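Local coordinates for mandelate racemase/muconate lactonizing protein (Alicyclobacillus acidocaldarius LAA1, PDB 3QLD) that is of unknown function but belongs to the enolase superfamily, joining a mandelate racemase-type N-terminal domain to a TIM-barrel-like C-terminal domain, at residues E112-W116 with G275-A279; L324-D328 with P339-V343; Q333-K337 with D358-A364. All blocks are in the same frame, centred on the assembly; numbering follows the deposited sequence.

Contact 1 joins the two family regions of the chain, helix 105-123 meeting the start of helix 277-289, whereas contacts 2 and 3 both lie within the C-terminal region. Contact 1 stands apart: its centre is about 23 Å from that of contact 2 and about 21 Å from that of contact 3, with nearest atoms about 9 and 11 Å away. Contacts 2 and 3 have centres about 14 Å apart and touch, Ser327 OG lying 3.3 Å from Asp334 OD2 in a probable hydrogen bond. Their segments alternate along the chain, so that the loop between helix 303-313 and strand 347-349 first folds on itself and is then held by 358-364.

Contact 1: E112-W116 with G275-A279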
loop_
_atom_site.group_PDB
_atom_site.type_symbol
_atom_site.label_atom_id
_atom_site.label_comp_id
_atom_site.label_asym_id
_atom_site.label_seq_id
_atom_site.Cartn_x
_atom_site.Cartn_y
_atom_site.Cartn_z
ATOM N N GLU A 112 -6.736 -15.183 -6.694
ATOM C CA GLU A 112 -6.035 -15.745 -7.849
ATOM C C GLU A 112 -5.515 -17.177 -7.576
ATOM O O GLU A 112 -5.668 -18.077 -8.427
ATOM C CB GLU A 112 -4.902 -14.820 -8.238
ATOM C CG GLU A 112 -4.304 -15.146 -9.643
ATOM C CD GLU A 112 -2.975 -15.865 -9.509
ATOM O OE1 GLU A 112 -2.562 -16.372 -8.405
ATOM O OE2 GLU A 112 -2.244 -15.867 -10.511
HETATM N N MSE A 113 -4.922 -17.397 -6.415
HETATM C CA MSE A 113 -4.313 -18.687 -6.097
HETATM C C MSE A 113 -5.366 -19.797 -5.839
HETATM O O MSE A 113 -5.124 -20.973 -6.213
HETATM C CB MSE A 113 -3.342 -18.575 -4.940
HETATM C CG MSE A 113 -2.067 -17.771 -5.378
HETATM SE SE MSE A 113 -0.979 -17.133 -3.893
HETATM C CE MSE A 113 0.041 -18.624 -3.299
ATOM N N ALA A 114 -6.517 -19.417 -5.261
ATOM C CA ALA A 114 -7.610 -20.399 -5.045
ATOM C C ALA A 114 -8.142 -20.803 -6.433
ATOM O O ALA A 114 -8.500 -21.986 -6.654
ATOM C CB ALA A 114 -8.686 -19.782 -4.181
ATOM N N VAL A 115 -8.193 -19.864 -7.395
ATOM C CA VAL A 115 -8.674 -20.217 -8.736
ATOM C C VAL A 115 -7.695 -21.194 -9.476
ATOM O O VAL A 115 -8.129 -22.189 -10.105
ATOM C CB VAL A 115 -8.959 -18.987 -9.565
ATOM C CG1 VAL A 115 -9.372 -19.350 -10.991
ATOM C CG2 VAL A 115 -10.073 -18.206 -8.910
ATOM N N TRP A 116 -6.398 -20.918 -9.388
ATOM C CA TRP A 116 -5.366 -21.859 -9.859
ATOM C C TRP A 116 -5.529 -23.243 -9.225
ATOM O O TRP A 116 -5.345 -24.294 -9.892
ATOM C CB TRP A 116 -3.964 -21.318 -9.554
ATOM C CG TRP A 116 -3.419 -20.415 -10.617
ATOM C CD1 TRP A 116 -3.414 -19.052 -10.623
ATOM C CD2 TRP A 116 -2.750 -20.817 -11.823
ATOM N NE1 TRP A 116 -2.817 -18.576 -11.772
ATOM C CE2 TRP A 116 -2.377 -19.643 -12.509
ATOM C CE3 TRP A 116 -2.405 -22.067 -12.371
ATOM C CZ2 TRP A 116 -1.705 -19.671 -13.732
ATOM C CZ3 TRP A 116 -1.742 -22.093 -13.627
ATOM C CH2 TRP A 116 -1.404 -20.898 -14.276
ATOM N N GLY A 275 1.074 -10.841 -5.295
ATOM C CA GLY A 275 -0.186 -10.848 -6.015
ATOM C C GLY A 275 -0.596 -12.182 -6.653
ATOM O O GLY A 275 -1.619 -12.230 -7.401
ATOM N N GLY A 276 0.125 -13.250 -6.338
ATOM C CA GLY A 276 -0.330 -14.570 -6.771
ATOM C C GLY A 276 0.672 -15.289 -7.654
ATOM O O GLY A 276 1.850 -14.872 -7.797
ATOM N N PHE A 277 0.192 -16.355 -8.289
ATOM C CA PHE A 277 1.095 -17.223 -9.079
ATOM C C PHE A 277 1.519 -16.525 -10.359
ATOM O O PHE A 277 2.693 -16.545 -10.696
ATOM C CB PHE A 277 0.442 -18.579 -9.380
ATOM C CG PHE A 277 0.361 -19.534 -8.205
ATOM C CD1 PHE A 277 1.503 -19.928 -7.510
ATOM C CD2 PHE A 277 -0.837 -20.133 -7.860
ATOM C CE1 PHE A 277 1.452 -20.835 -6.462
ATOM C CE2 PHE A 277 -0.896 -21.058 -6.802
ATOM C CZ PHE A 277 0.225 -21.402 -6.099
ATOM N N GLY A 278 0.579 -15.910 -11.074
ATOM C CA GLY A 278 0.854 -15.178 -12.317
ATOM C C GLY A 278 1.858 -14.034 -12.105
ATOM O O GLY A 278 2.801 -13.840 -12.911
ATOM N N ALA A 279 1.660 -13.276 -11.026
ATOM C CA ALA A 279 2.647 -12.246 -10.641
ATOM C C ALA A 279 4.041 -12.794 -10.298
ATOM O O ALA A 279 5.075 -12.192 -10.692
ATOM C CB ALA A 279 2.095 -11.311 -9.543
HETATM O O HOH W 1 -0.975 -13.172 -9.978
#
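Glu112 and Phe277 meet in a buried interdomain junction: helix 105-123 of the N-terminal region presents a carboxylate and two large side chains to the first turn of helix 277-289 in the TIM-barrel-like region. Gly275 ends helix 271-274 in a Schellman motif, and Gly276 is the N-cap residue of the next helix. Glu112 binds that helix start with both oxygens, one backbone N-H each. Phe277 N donates to OE1 of Glu112 at 2.8 Å, and Gly278 N donates to OE2 of Glu112 at 2.9 Å. Both donors come in on the syn side, tilted somewhat from the carboxylate plane, and the second bond is the straighter (167° at the hydrogen). With CG anti to its own backbone N (chi1 -167°) and a bend at the next torsion, the Glu112 chain turns its carboxylate to the amides. Trp116 NE1 also donates to Glu112 OE2 in a weak, bent bond, so indole and carboxylate help to place each other. These bonds should limit carboxylate rotation, and the helix start would probably favour its negative charge.

The apolar half is built round the Phe277 ring. CG of selenomethionine Met113 lies over one face, 4.0 Å from the Phe277 ring centroid, and SE stands farther above the same ring in a Met-aromatic contact. Trp116 meets the edge: the pair is T-shaped, the Phe277 edge pointing at the Trp116 face with planes at 80°, while CB of Phe277 sits over the indole five-membered ring. Leu127 touches both Trp116 and Phe277, and His308 adds another edge-to-face partner to Phe277.

One water knits the polar side together. It accepts from Ala279 N at 2.8 Å, donates to Gly275 O at 2.8 Å, and donates weakly to Glu112 OE2 at 3.0 Å.

Contact 2: L324-D328 with P339-V343; sequences LGPSD and PIAFV
Ser327 and Ile340 hold two non-regular stretches of one loop side by side, using one backbone bond and one side-chain bond. Ser327 N donates to Ile340 O at 2.9 Å, and Ile340 N returns a bond to Ser327 OG at 2.8 Å. The serine hydroxyl thus takes the place that a backbone carbonyl would hold in an antiparallel hydrogen-bonded pair. Its torsion explains this: OG lies beside the serine's own N and opposite its carbonyl carbon (chi1 -67°), so that N-H and hydroxyl face the same residue. Asp334 is a further partner of the hydroxyl, and CB of Pro339 packs against the serine at 3.8 Å from Ser327 OG.

Next to this polar pair comes a proline-aromatic contact. CG of Pro326 stands over the middle of the Phe342 ring, 3.7 Å from its centroid and only 3° off the normal, in a CH-pi interaction. The same carbon is nearly equidistant from all six ring atoms, which is the evidence for a centred approach. CD of Pro326 follows at 4.0 Å from Phe342 CZ. On the backbone side, CB of Pro326 rests 3.5 Å from Ile340 O.

The end of the Ile340 side chain leads away from 324-328, and the residue packs on Val307 and Leu310. CG of Phe342 is anti to its carbonyl carbon (chi1 -76°), which brings the ring back to Pro326; it also meets Phe165 edge-to-face. This is an irregular loop between helix 303-313 and strand 347-349 of the TIM-barrel-like domain: Ile340 packs on that helix, and both Ile340 and Phe342 touch Ile348 of that strand.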
loop_
_atom_site.group_PDB
_atom_site.type_symbol
_atom_site.label_atom_id
_atom_site.label_comp_id
_atom_site.label_asym_id
_atom_site.label_seq_id
_atom_site.Cartn_x
_atom_site.Cartn_y
_atom_site.Cartn_z
ATOM N N LEU A 324 10.629 -22.149 3.947
ATOM C CA LEU A 324 9.376 -22.857 4.273
ATOM C C LEU A 324 9.799 -24.226 4.757
ATOM O O LEU A 324 10.265 -25.003 3.959
ATOM C CB LEU A 324 8.507 -23.027 3.023
ATOM C CG LEU A 324 7.911 -21.713 2.446
ATOM C CD1 LEU A 324 7.258 -21.974 1.115
ATOM C CD2 LEU A 324 6.863 -21.146 3.426
ATOM N N GLY A 325 9.689 -24.462 6.063
ATOM C CA GLY A 325 10.145 -25.671 6.704
ATOM C C GLY A 325 8.981 -26.554 7.111
ATOM O O GLY A 325 7.834 -26.278 6.782
ATOM N N PRO A 326 9.270 -27.631 7.819
ATOM C CA PRO A 326 8.167 -28.560 8.171
ATOM C C PRO A 326 7.115 -27.937 9.087
ATOM O O PRO A 326 7.463 -27.105 9.963
ATOM C CB PRO A 326 8.895 -29.694 8.905
ATOM C CG PRO A 326 10.318 -29.635 8.386
ATOM C CD PRO A 326 10.570 -28.109 8.319
ATOM N N SER A 327 5.844 -28.357 8.896
ATOM C CA SER A 327 4.673 -27.912 9.684
ATOM C C SER A 327 4.959 -27.880 11.159
ATOM O O SER A 327 4.533 -26.992 11.886
ATOM C CB SER A 327 3.521 -28.945 9.573
ATOM O OG SER A 327 2.996 -29.022 8.284
ATOM N N ASP A 328 5.632 -28.929 11.610
ATOM C CA ASP A 328 5.725 -29.178 13.017
ATOM C C ASP A 328 6.680 -28.223 13.744
ATOM O O ASP A 328 6.657 -28.171 14.966
ATOM C CB ASP A 328 6.053 -30.653 13.289
ATOM C CG ASP A 328 7.458 -31.059 12.824
ATOM O OD1 ASP A 328 8.260 -30.202 12.382
ATOM O OD2 ASP A 328 7.764 -32.282 12.901
ATOM N N PRO A 339 0.947 -33.634 7.949
ATOM C CA PRO A 339 1.799 -32.444 8.068
ATOM C C PRO A 339 2.833 -32.415 6.932
ATOM O O PRO A 339 3.223 -33.473 6.413
ATOM C CB PRO A 339 2.512 -32.634 9.428
ATOM C CG PRO A 339 2.482 -34.098 9.671
ATOM C CD PRO A 339 1.256 -34.633 8.991
ATOM N N ILE A 340 3.286 -31.218 6.578
ATOM C CA ILE A 340 4.417 -31.068 5.675
ATOM C C ILE A 340 5.709 -31.428 6.424
ATOM O O ILE A 340 5.943 -30.952 7.509
ATOM C CB ILE A 340 4.475 -29.630 5.021
ATOM C CG1 ILE A 340 3.211 -29.327 4.170
ATOM C CG2 ILE A 340 5.791 -29.406 4.243
ATOM C CD1 ILE A 340 2.993 -30.211 2.956
ATOM N N ALA A 341 6.508 -32.336 5.872
ATOM C CA ALA A 341 7.694 -32.833 6.598
ATOM C C ALA A 341 8.881 -32.981 5.663
ATOM O O ALA A 341 8.703 -33.015 4.472
ATOM C CB ALA A 341 7.395 -34.201 7.297
ATOM N N PHE A 342 10.084 -33.086 6.218
ATOM C CA PHE A 342 11.248 -33.416 5.420
ATOM C C PHE A 342 11.053 -34.763 4.705
ATOM O O PHE A 342 10.560 -35.719 5.327
ATOM C CB PHE A 342 12.461 -33.533 6.342
ATOM C CG PHE A 342 13.032 -32.212 6.826
ATOM C CD1 PHE A 342 13.199 -31.119 5.960
ATOM C CD2 PHE A 342 13.460 -32.081 8.152
ATOM C CE1 PHE A 342 13.771 -29.910 6.411
ATOM C CE2 PHE A 342 14.020 -30.885 8.616
ATOM C CZ PHE A 342 14.194 -29.792 7.739
ATOM N N VAL A 343 11.381 -34.828 3.414
ATOM C CA VAL A 343 11.545 -36.119 2.724
ATOM C C VAL A 343 12.938 -36.772 3.025
ATOM O O VAL A 343 13.093 -38.012 3.017
ATOM C CB VAL A 343 11.286 -35.995 1.187
ATOM C CG1 VAL A 343 12.244 -35.019 0.509
ATOM C CG2 VAL A 343 11.342 -37.354 0.511
#

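Contact 3: Q333-K337 with D358-A364; sequences QDVLK and DWVDRDA
A single beta bridge, followed at once by the capped start of helix 362-368, joins Leu336 to Val360 in the C-terminal region. Its two backbone bonds fall on the flanking residues: Asp361 N donates to Val335 O at 2.8 Å, Lys337 N to Trp359 O at 2.9 Å. The second runs nearly straight at the carbonyl, while the first comes from above its plane. CD2 of Leu336 packs against CB of Trp359 at 4.2 Å, and both residues touch Val307 of helix 303-313.

Asp361 is the N-cap residue. Its CG is anti to the backbone N (chi1 -176°), and OD1 accepts from Ala364 N at 3.1 Å, the donor lying well above the carboxylate plane. CB of Ala364, in that first turn, rests 3.5 Å from Asp334 O, which also accepts from NE2 of Gln333 on a lone pair in the carbonyl plane.

Lys337 runs across the other segment. Extended beyond CG, it passes along the carbonyls of Trp359 and Val360 until NZ donates to Asp358 O at 2.7 Å. NZ thus binds a backbone oxygen, whereas the Asp358 carboxylate stays 5.8 Å away (NZ to OD1). One backbone carbonyl therefore probably gives the ammonium much of its local stabilisation here; the carboxylate could help only weakly, and the like charge of Arg362 (NH1 4.7 Å from NZ) may offset part of this.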
loop_
_atom_site.group_PDB
_atom_site.type_symbol
_atom_site.label_atom_id
_atom_site.label_comp_id
_atom_site.label_asym_id
_atom_site.label_seq_id
_atom_site.Cartn_x
_atom_site.Cartn_y
_atom_site.Cartn_z
ATOM N N GLN A 333 -0.874 -28.706 15.689
ATOM C CA GLN A 333 -1.913 -29.176 14.802
ATOM C C GLN A 333 -2.144 -28.107 13.724
ATOM O O GLN A 333 -2.498 -26.961 14.051
ATOM C CB GLN A 333 -3.207 -29.368 15.603
ATOM C CG GLN A 333 -4.436 -29.585 14.739
ATOM C CD GLN A 333 -4.499 -30.995 14.220
ATOM O OE1 GLN A 333 -4.677 -31.945 15.009
ATOM N NE2 GLN A 333 -4.330 -31.161 12.899
ATOM N N ASP A 334 -1.959 -28.519 12.473
ATOM C CA ASP A 334 -2.074 -27.697 11.260
ATOM C C ASP A 334 -3.361 -28.084 10.491
ATOM O O ASP A 334 -4.116 -28.947 10.940
ATOM C CB ASP A 334 -0.798 -27.952 10.420
ATOM C CG ASP A 334 -0.502 -26.853 9.385
ATOM O OD1 ASP A 334 -1.353 -26.005 9.170
ATOM O OD2 ASP A 334 0.587 -26.883 8.747
ATOM N N VAL A 335 -3.632 -27.456 9.357
ATOM C CA VAL A 335 -4.893 -27.656 8.640
ATOM C C VAL A 335 -4.858 -28.746 7.547
ATOM O O VAL A 335 -5.793 -28.886 6.750
ATOM C CB VAL A 335 -5.387 -26.305 8.053
ATOM C CG1 VAL A 335 -5.257 -25.214 9.125
ATOM C CG2 VAL A 335 -4.535 -25.932 6.852
ATOM N N LEU A 336 -3.805 -29.543 7.556
ATOM C CA LEU A 336 -3.668 -30.674 6.623
ATOM C C LEU A 336 -3.803 -31.996 7.363
ATOM O O LEU A 336 -3.449 -32.087 8.510
ATOM C CB LEU A 336 -2.317 -30.636 5.909
ATOM C CG LEU A 336 -1.990 -29.323 5.144
ATOM C CD1 LEU A 336 -0.607 -29.497 4.507
ATOM C CD2 LEU A 336 -3.040 -29.086 4.076
ATOM N N LYS A 337 -4.362 -33.000 6.707
ATOM C CA LYS A 337 -4.522 -34.341 7.328
ATOM C C LYS A 337 -3.130 -34.912 7.681
ATOM O O LYS A 337 -2.906 -35.502 8.742
ATOM C CB LYS A 337 -5.273 -35.271 6.357
ATOM C CG LYS A 337 -6.690 -34.826 5.918
ATOM C CD LYS A 337 -7.121 -35.592 4.618
ATOM C CE LYS A 337 -8.609 -35.334 4.248
ATOM N NZ LYS A 337 -8.982 -35.890 2.880
ATOM N N ASP A 358 -7.871 -32.007 -1.271
ATOM C CA ASP A 358 -7.903 -33.401 -0.737
ATOM C C ASP A 358 -7.050 -33.618 0.500
ATOM O O ASP A 358 -7.273 -34.574 1.244
ATOM C CB ASP A 358 -7.471 -34.424 -1.801
ATOM C CG ASP A 358 -8.573 -34.685 -2.824
ATOM O OD1 ASP A 358 -9.691 -34.145 -2.605
ATOM O OD2 ASP A 358 -8.352 -35.446 -3.823
ATOM N N TRP A 359 -6.113 -32.687 0.704
ATOM C CA TRP A 359 -5.178 -32.678 1.774
ATOM C C TRP A 359 -5.656 -31.897 3.005
ATOM O O TRP A 359 -5.081 -32.014 4.063
ATOM C CB TRP A 359 -3.859 -32.068 1.291
ATOM C CG TRP A 359 -3.078 -32.953 0.419
ATOM C CD1 TRP A 359 -3.481 -34.173 -0.092
ATOM C CD2 TRP A 359 -1.744 -32.725 -0.094
ATOM N NE1 TRP A 359 -2.482 -34.705 -0.869
ATOM C CE2 TRP A 359 -1.405 -33.857 -0.887
ATOM C CE3 TRP A 359 -0.803 -31.687 0.039
ATOM C CZ2 TRP A 359 -0.172 -33.978 -1.545
ATOM C CZ3 TRP A 359 0.450 -31.810 -0.639
ATOM C CH2 TRP A 359 0.745 -32.944 -1.410
ATOM N N VAL A 360 -6.710 -31.108 2.863
ATOM C CA VAL A 360 -7.232 -30.292 3.941
ATOM C C VAL A 360 -8.017 -31.072 5.001
ATOM O O VAL A 360 -8.972 -31.805 4.674
ATOM C CB VAL A 360 -8.108 -29.152 3.374
ATOM C CG1 VAL A 360 -8.645 -28.285 4.531
ATOM C CG2 VAL A 360 -7.314 -28.285 2.373
ATOM N N ASP A 361 -7.627 -30.886 6.257
ATOM C CA ASP A 361 -8.342 -31.434 7.437
ATOM C C ASP A 361 -9.490 -30.485 7.771
ATOM O O ASP A 361 -9.280 -29.419 8.392
ATOM C CB ASP A 361 -7.370 -31.629 8.609
ATOM C CG ASP A 361 -8.027 -32.293 9.862
ATOM O OD1 ASP A 361 -9.252 -32.275 9.986
ATOM O OD2 ASP A 361 -7.289 -32.804 10.724
ATOM N N ARG A 362 -10.682 -30.877 7.321
ATOM C CA ARG A 362 -11.902 -30.110 7.553
ATOM C C ARG A 362 -12.185 -29.921 9.018
ATOM O O ARG A 362 -12.667 -28.854 9.400
ATOM C CB ARG A 362 -13.130 -30.716 6.838
ATOM C CG ARG A 362 -13.075 -30.922 5.276
ATOM C CD ARG A 362 -12.086 -30.019 4.548
ATOM N NE ARG A 362 -12.322 -29.916 3.094
ATOM C CZ ARG A 362 -11.671 -30.639 2.174
ATOM N NH1 ARG A 362 -10.758 -31.546 2.541
ATOM N NH2 ARG A 362 -11.930 -30.458 0.881
ATOM N N ASP A 363 -11.874 -30.914 9.873
ATOM C CA ASP A 363 -12.096 -30.769 11.334
ATOM C C ASP A 363 -11.184 -29.729 11.963
ATOM O O ASP A 363 -11.569 -29.026 12.896
ATOM C CB ASP A 363 -11.853 -32.065 12.127
ATOM C CG ASP A 363 -12.926 -33.134 11.883
ATOM O OD1 ASP A 363 -14.118 -32.801 11.765
ATOM O OD2 ASP A 363 -12.564 -34.333 11.822
ATOM N N ALA A 364 -9.935 -29.706 11.505
ATOM C CA ALA A 364 -9.000 -28.719 12.013
ATOM C C ALA A 364 -9.439 -27.327 11.549
ATOM O O ALA A 364 -9.539 -26.407 12.374
ATOM C CB ALA A 364 -7.553 -29.068 11.587
#